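Local coordinates for Cas13d (uncultured Ruminococcus sp, PDB 6IV9), which binds a CRISPR RNA as an RNA-guided effector and probably uses its two HEPN domains to mature that RNA and cleave target RNA, at residues D595-T598 with D599-S603; K637-A641 with Q642-E646. The protein carries 2 engineered substitutions. One frame throughout, in Å; residues are numbered along the deposited sequence.

Interaction 1 (D595-T598 with D599-S603); sequences DNIT and DDRIS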
loop_
_atom_site.group_PDB
_atom_site.type_symbol
_atom_site.label_atom_id
_atom_site.label_comp_id
_atom_site.label_asym_id
_atom_site.label_seq_id
_atom_site.Cartn_x
_atom_site.Cartn_y
_atom_site.Cartn_z
ATOM N N ASP A 595 24.316 -17.929 -19.355
ATOM C CA ASP A 595 24.133 -16.497 -19.679
ATOM C C ASP A 595 23.878 -16.295 -21.174
ATOM O O ASP A 595 23.255 -15.303 -21.511
ATOM C CB ASP A 595 25.351 -15.682 -19.251
ATOM C CG ASP A 595 25.384 -15.359 -17.771
ATOM O OD1 ASP A 595 24.336 -15.481 -17.111
ATOM O OD2 ASP A 595 26.459 -14.982 -17.288
ATOM N N ASN A 596 24.346 -17.198 -22.027
ATOM C CA ASN A 596 24.222 -16.925 -23.479
ATOM C C ASN A 596 23.170 -17.804 -24.157
ATOM O O ASN A 596 23.217 -17.927 -25.372
ATOM C CB ASN A 596 25.584 -16.840 -24.168
ATOM C CG ASN A 596 26.359 -18.133 -24.150
ATOM O OD1 ASN A 596 27.580 -18.121 -24.243
ATOM N ND2 ASN A 596 25.660 -19.249 -24.061
ATOM N N ILE A 597 22.246 -18.361 -23.394
ATOM C CA ILE A 597 21.199 -19.224 -23.994
ATOM C C ILE A 597 20.373 -18.376 -24.967
ATOM O O ILE A 597 20.036 -17.246 -24.635
ATOM C CB ILE A 597 20.338 -19.833 -22.881
ATOM C CG1 ILE A 597 19.306 -20.802 -23.443
ATOM C CG2 ILE A 597 19.685 -18.735 -22.066
ATOM C CD1 ILE A 597 18.720 -21.720 -22.423
ATOM N N THR A 598 20.086 -18.928 -26.139
ATOM C CA THR A 598 19.310 -18.222 -27.186
ATOM C C THR A 598 17.811 -18.445 -26.980
ATOM O O THR A 598 17.438 -19.416 -26.364
ATOM C CB THR A 598 19.714 -18.707 -28.582
ATOM O OG1 THR A 598 19.284 -20.053 -28.729
ATOM C CG2 THR A 598 21.199 -18.650 -28.824
ATOM N N ASP A 599 16.996 -17.594 -27.588
ATOM C CA ASP A 599 15.520 -17.724 -27.523
ATOM C C ASP A 599 15.128 -19.062 -28.153
ATOM O O ASP A 599 14.251 -19.726 -27.636
ATOM C CB ASP A 599 14.837 -16.572 -28.263
ATOM C CG ASP A 599 14.950 -15.225 -27.574
ATOM O OD1 ASP A 599 15.474 -15.186 -26.461
ATOM O OD2 ASP A 599 14.504 -14.230 -28.159
ATOM N N ASP A 600 15.784 -19.438 -29.245
ATOM C CA ASP A 600 15.451 -20.717 -29.913
ATOM C C ASP A 600 15.744 -21.874 -28.951
ATOM O O ASP A 600 14.981 -22.810 -28.921
ATOM C CB ASP A 600 16.107 -20.814 -31.294
ATOM C CG ASP A 600 15.500 -19.891 -32.347
ATOM O OD1 ASP A 600 14.314 -19.546 -32.234
ATOM O OD2 ASP A 600 16.225 -19.533 -33.276
ATOM N N ARG A 601 16.831 -21.794 -28.197
ATOM C CA ARG A 601 17.169 -22.878 -27.246
ATOM C C ARG A 601 16.087 -22.999 -26.165
ATOM O O ARG A 601 15.775 -24.095 -25.778
ATOM C CB ARG A 601 18.545 -22.632 -26.633
ATOM C CG ARG A 601 18.998 -23.750 -25.713
ATOM C CD ARG A 601 18.831 -25.130 -26.301
ATOM N NE ARG A 601 19.410 -26.108 -25.412
ATOM C CZ ARG A 601 18.984 -27.343 -25.268
ATOM N NH1 ARG A 601 18.200 -27.881 -26.175
ATOM N NH2 ARG A 601 19.354 -28.056 -24.226
ATOM N N ILE A 602 15.581 -21.877 -25.670
ATOM C CA ILE A 602 14.522 -21.911 -24.626
ATOM C C ILE A 602 13.287 -22.564 -25.230
ATOM O O ILE A 602 12.707 -23.417 -24.597
ATOM C CB ILE A 602 14.208 -20.497 -24.116
ATOM C CG1 ILE A 602 15.371 -19.920 -23.316
ATOM C CG2 ILE A 602 12.921 -20.493 -23.319
ATOM C CD1 ILE A 602 15.273 -18.451 -23.086
ATOM N N SER A 603 12.954 -22.197 -26.464
ATOM C CA SER A 603 11.758 -22.770 -27.121
ATOM C C SER A 603 11.932 -24.274 -27.235
ATOM O O SER A 603 10.963 -24.973 -27.058
ATOM C CB SER A 603 11.554 -22.182 -28.479
ATOM O OG SER A 603 10.743 -21.045 -28.392
#
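Thr598 holds OG1 between its backbone N and carbonyl carbon (chi1 68°), which swings the hydroxyl over the first turn of helix 599-606 to meet Arg601 N. In Ile597, just before it, CG1 anti to the backbone N (chi1 -176°) carries CG1 and CD1 alongside the helix, onto Arg601 CG and Ile602 CG1. Thr598 is the N-cap residue, and its capping bond comes from Arg601 N, which donates to Thr598 OG1 at 3.1 Å with an N-H...O angle of 153°. The same hydroxyl oxygen lies 3.4 Å from Arg601 CB, the two side chains crossing at about a right angle. Beside the cap, Thr598 O takes Ile602 N at 3.2 Å, in the carbonyl plane, the opening bond of the regular helix.

The apolar half is a hydrophobic staple, joining the residue before the cap to the fourth residue of the helix. CD1 of Ile597 rests on CG1 of Ile602 at 3.9 Å, while CG1 of Ile597 touches Arg601 CG at 3.7 Å. Arg601 lends only its aliphatic root here: the chain bends at chi2 and its guanidinium leaves to form a salt bridge with Glu604. With an alanine in place of Ile597, Ile602 CG1 and the CG of Arg601 would probably lose the carbons that cover them, and a gap would open beside the first turn.

Ile602 also packs on Leu581 and Phe584 of helix 581-591. From that helix Arg585 pairs with Asp599 OD1 and also donates to Ile597 O. Hydroxyl and staple together are consistent with a defined start for this surface helix. The carboxylates of Asp599 and Asp600 sit in its first turn, where the positive end of the helix dipole would be expected to suit their charge.

Interaction 2 (K637-A641 with Q642-E646); sequences KYANA and QKIRE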
loop_
_atom_site.group_PDB
_atom_site.type_symbol
_atom_site.label_atom_id
_atom_site.label_comp_id
_atom_site.label_asym_id
_atom_site.label_seq_id
_atom_site.Cartn_x
_atom_site.Cartn_y
_atom_site.Cartn_z
ATOM N N LYS A 637 9.201 -7.196 -11.921
ATOM C CA LYS A 637 8.694 -5.813 -12.018
ATOM C C LYS A 637 9.717 -4.814 -11.465
ATOM O O LYS A 637 9.962 -3.813 -12.108
ATOM C CB LYS A 637 7.462 -5.797 -11.117
ATOM C CG LYS A 637 6.573 -4.582 -11.154
ATOM C CD LYS A 637 5.228 -4.876 -10.536
ATOM C CE LYS A 637 5.172 -4.653 -9.042
ATOM N NZ LYS A 637 3.794 -4.453 -8.551
ATOM N N TYR A 638 10.285 -5.109 -10.303
ATOM C CA TYR A 638 11.185 -4.146 -9.625
ATOM C C TYR A 638 12.665 -4.496 -9.762
ATOM O O TYR A 638 13.484 -3.680 -9.419
ATOM C CB TYR A 638 10.807 -4.042 -8.147
ATOM C CG TYR A 638 9.511 -3.320 -7.908
ATOM C CD1 TYR A 638 9.263 -2.097 -8.491
ATOM C CD2 TYR A 638 8.522 -3.862 -7.123
ATOM C CE1 TYR A 638 8.067 -1.431 -8.299
ATOM C CE2 TYR A 638 7.329 -3.208 -6.908
ATOM C CZ TYR A 638 7.103 -1.983 -7.489
ATOM O OH TYR A 638 5.929 -1.348 -7.293
ATOM N N ALA A 639 12.977 -5.686 -10.231
ATOM C CA ALA A 639 14.396 -6.076 -10.296
ATOM C C ALA A 639 14.748 -6.695 -11.649
ATOM O O ALA A 639 14.129 -6.369 -12.617
ATOM C CB ALA A 639 14.762 -6.945 -9.128
ATOM N N ASN A 640 15.792 -7.504 -11.670
ATOM C CA ASN A 640 16.309 -8.153 -12.894
ATOM C C ASN A 640 16.534 -9.631 -12.561
ATOM O O ASN A 640 17.216 -9.884 -11.603
ATOM C CB ASN A 640 17.572 -7.431 -13.336
ATOM C CG ASN A 640 18.207 -8.049 -14.554
ATOM O OD1 ASN A 640 18.942 -9.007 -14.458
ATOM N ND2 ASN A 640 17.896 -7.504 -15.701
ATOM N N ALA A 641 16.043 -10.542 -13.391
ATOM C CA ALA A 641 16.115 -11.984 -13.070
ATOM C C ALA A 641 17.559 -12.439 -12.887
ATOM O O ALA A 641 17.843 -13.114 -11.941
ATOM C CB ALA A 641 15.479 -12.766 -14.181
ATOM N N GLN A 642 18.418 -12.071 -13.810
ATOM C CA GLN A 642 19.830 -12.486 -13.722
ATOM C C GLN A 642 20.509 -11.869 -12.497
ATOM O O GLN A 642 21.254 -12.560 -11.845
ATOM C CB GLN A 642 20.513 -12.093 -15.015
ATOM C CG GLN A 642 21.864 -12.733 -15.160
ATOM C CD GLN A 642 22.770 -11.645 -15.643
ATOM O OE1 GLN A 642 23.395 -10.954 -14.848
ATOM N NE2 GLN A 642 22.775 -11.439 -16.945
ATOM N N LYS A 643 20.263 -10.594 -12.233
ATOM C CA LYS A 643 20.886 -9.932 -11.064
ATOM C C LYS A 643 20.375 -10.552 -9.761
ATOM O O LYS A 643 21.160 -10.766 -8.883
ATOM C CB LYS A 643 20.735 -8.418 -11.163
ATOM C CG LYS A 643 21.599 -7.799 -12.244
ATOM C CD LYS A 643 21.465 -6.322 -12.349
ATOM C CE LYS A 643 21.911 -5.799 -13.690
ATOM N NZ LYS A 643 23.302 -6.202 -13.964
ATOM N N ILE A 644 19.086 -10.845 -9.686
ATOM C CA ILE A 644 18.512 -11.447 -8.454
ATOM C C ILE A 644 19.170 -12.808 -8.213
ATOM O O ILE A 644 19.530 -13.100 -7.092
ATOM C CB ILE A 644 16.987 -11.573 -8.590
ATOM C CG1 ILE A 644 16.328 -10.209 -8.420
ATOM C CG2 ILE A 644 16.442 -12.587 -7.605
ATOM C CD1 ILE A 644 16.749 -9.514 -7.169
ATOM N N ARG A 645 19.345 -13.589 -9.267
ATOM C CA ARG A 645 19.973 -14.917 -9.111
ATOM C C ARG A 645 21.394 -14.738 -8.575
ATOM O O ARG A 645 21.782 -15.545 -7.800
ATOM C CB ARG A 645 19.968 -15.714 -10.410
ATOM C CG ARG A 645 20.663 -17.060 -10.298
ATOM C CD ARG A 645 20.031 -17.980 -9.284
ATOM N NE ARG A 645 20.761 -19.209 -9.049
ATOM C CZ ARG A 645 21.678 -19.369 -8.117
ATOM N NH1 ARG A 645 21.995 -18.371 -7.326
ATOM N NH2 ARG A 645 22.281 -20.525 -7.969
ATOM N N GLU A 646 22.130 -13.731 -9.032
ATOM C CA GLU A 646 23.507 -13.476 -8.532
ATOM C C GLU A 646 23.479 -13.052 -7.062
ATOM O O GLU A 646 24.313 -13.489 -6.303
ATOM C CB GLU A 646 24.224 -12.448 -9.391
ATOM C CG GLU A 646 24.500 -12.963 -10.782
ATOM C CD GLU A 646 25.277 -14.267 -10.838
ATOM O OE1 GLU A 646 26.411 -14.303 -10.334
ATOM O OE2 GLU A 646 24.742 -15.239 -11.388
#
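Asn640 is the N-cap of helix 641-647, and its capping bond comes from Lys643 N. With CG anti to the backbone N (chi1 178°), the amide of Asn640 turns back over the first turn, and OD1 accepts from Lys643 N at 3.0 Å. That bond lies in the amide plane and on a lone pair of OD1, with an N-H...O angle of 161°. The aliphatic CG of Lys643 lies 3.7 Å from Asn640 OD1, a carbon-to-oxygen van der Waals contact.

Backbone bonds take over directly behind the cap. Ile644 N reaches Asn640 O at 2.8 Å, almost straight on to the carbonyl, and Arg645 N reaches Ala641 O at 3.1 Å from a position tilted 25° out of the carbonyl plane. Asn640 thus receives two successive N-H groups, one on its side chain and one on its main chain.

Apolar contact runs alongside. CG1 and CD1 of Ile644 lie 3.7 and 3.8 Å from Ala639 CB, a hydrophobic staple in which a single methyl does the work of the residue before the cap. CG1 of Ile644 also passes 3.3 Å from Asn640 O and probably helps to screen the carbonyl that its own N-H grips.

Further neighbours wedge the turn into the helical body: Ile644 packs on Met731 and Val735 of helix 713-760 and on Ile590 of helix 581-591, which also meets Ala641. Asn196 of helix 168-197 donates to Ala639 O, and the guanidinium of Arg645 runs off to the carbonyls of Lys695 and Ile697.

A short non-helical link, Ala639 and Asn640, thus joins helices 630-638 and 641-647. The Asn640 amide gives the first-turn N-H of Lys643 a well-aligned side-chain acceptor, and the staple probably helps to screen the opening turn on the side of helices 581-591 and 713-760.

How the interactions relate
Along the chain the two contacts come in series, neither enclosing nor crossing the other. Interaction 1 closes the short loop that leaves helix 581-591 and starts helix 599-606; helices 617-627 and 630-638 follow, and interaction 2 then bends the chain from helix 630-638 into helix 641-647. Each lies at the start of a helix, one at the surface and the other partly buried, their centres about 18 Å apart. Helix 581-591 packs against both, and they meet where Asp595 OD1 lies 4.2 Å from Gln642 CG, in plain packing. Interaction 2 also ties this region to helices 168-197 and 713-760.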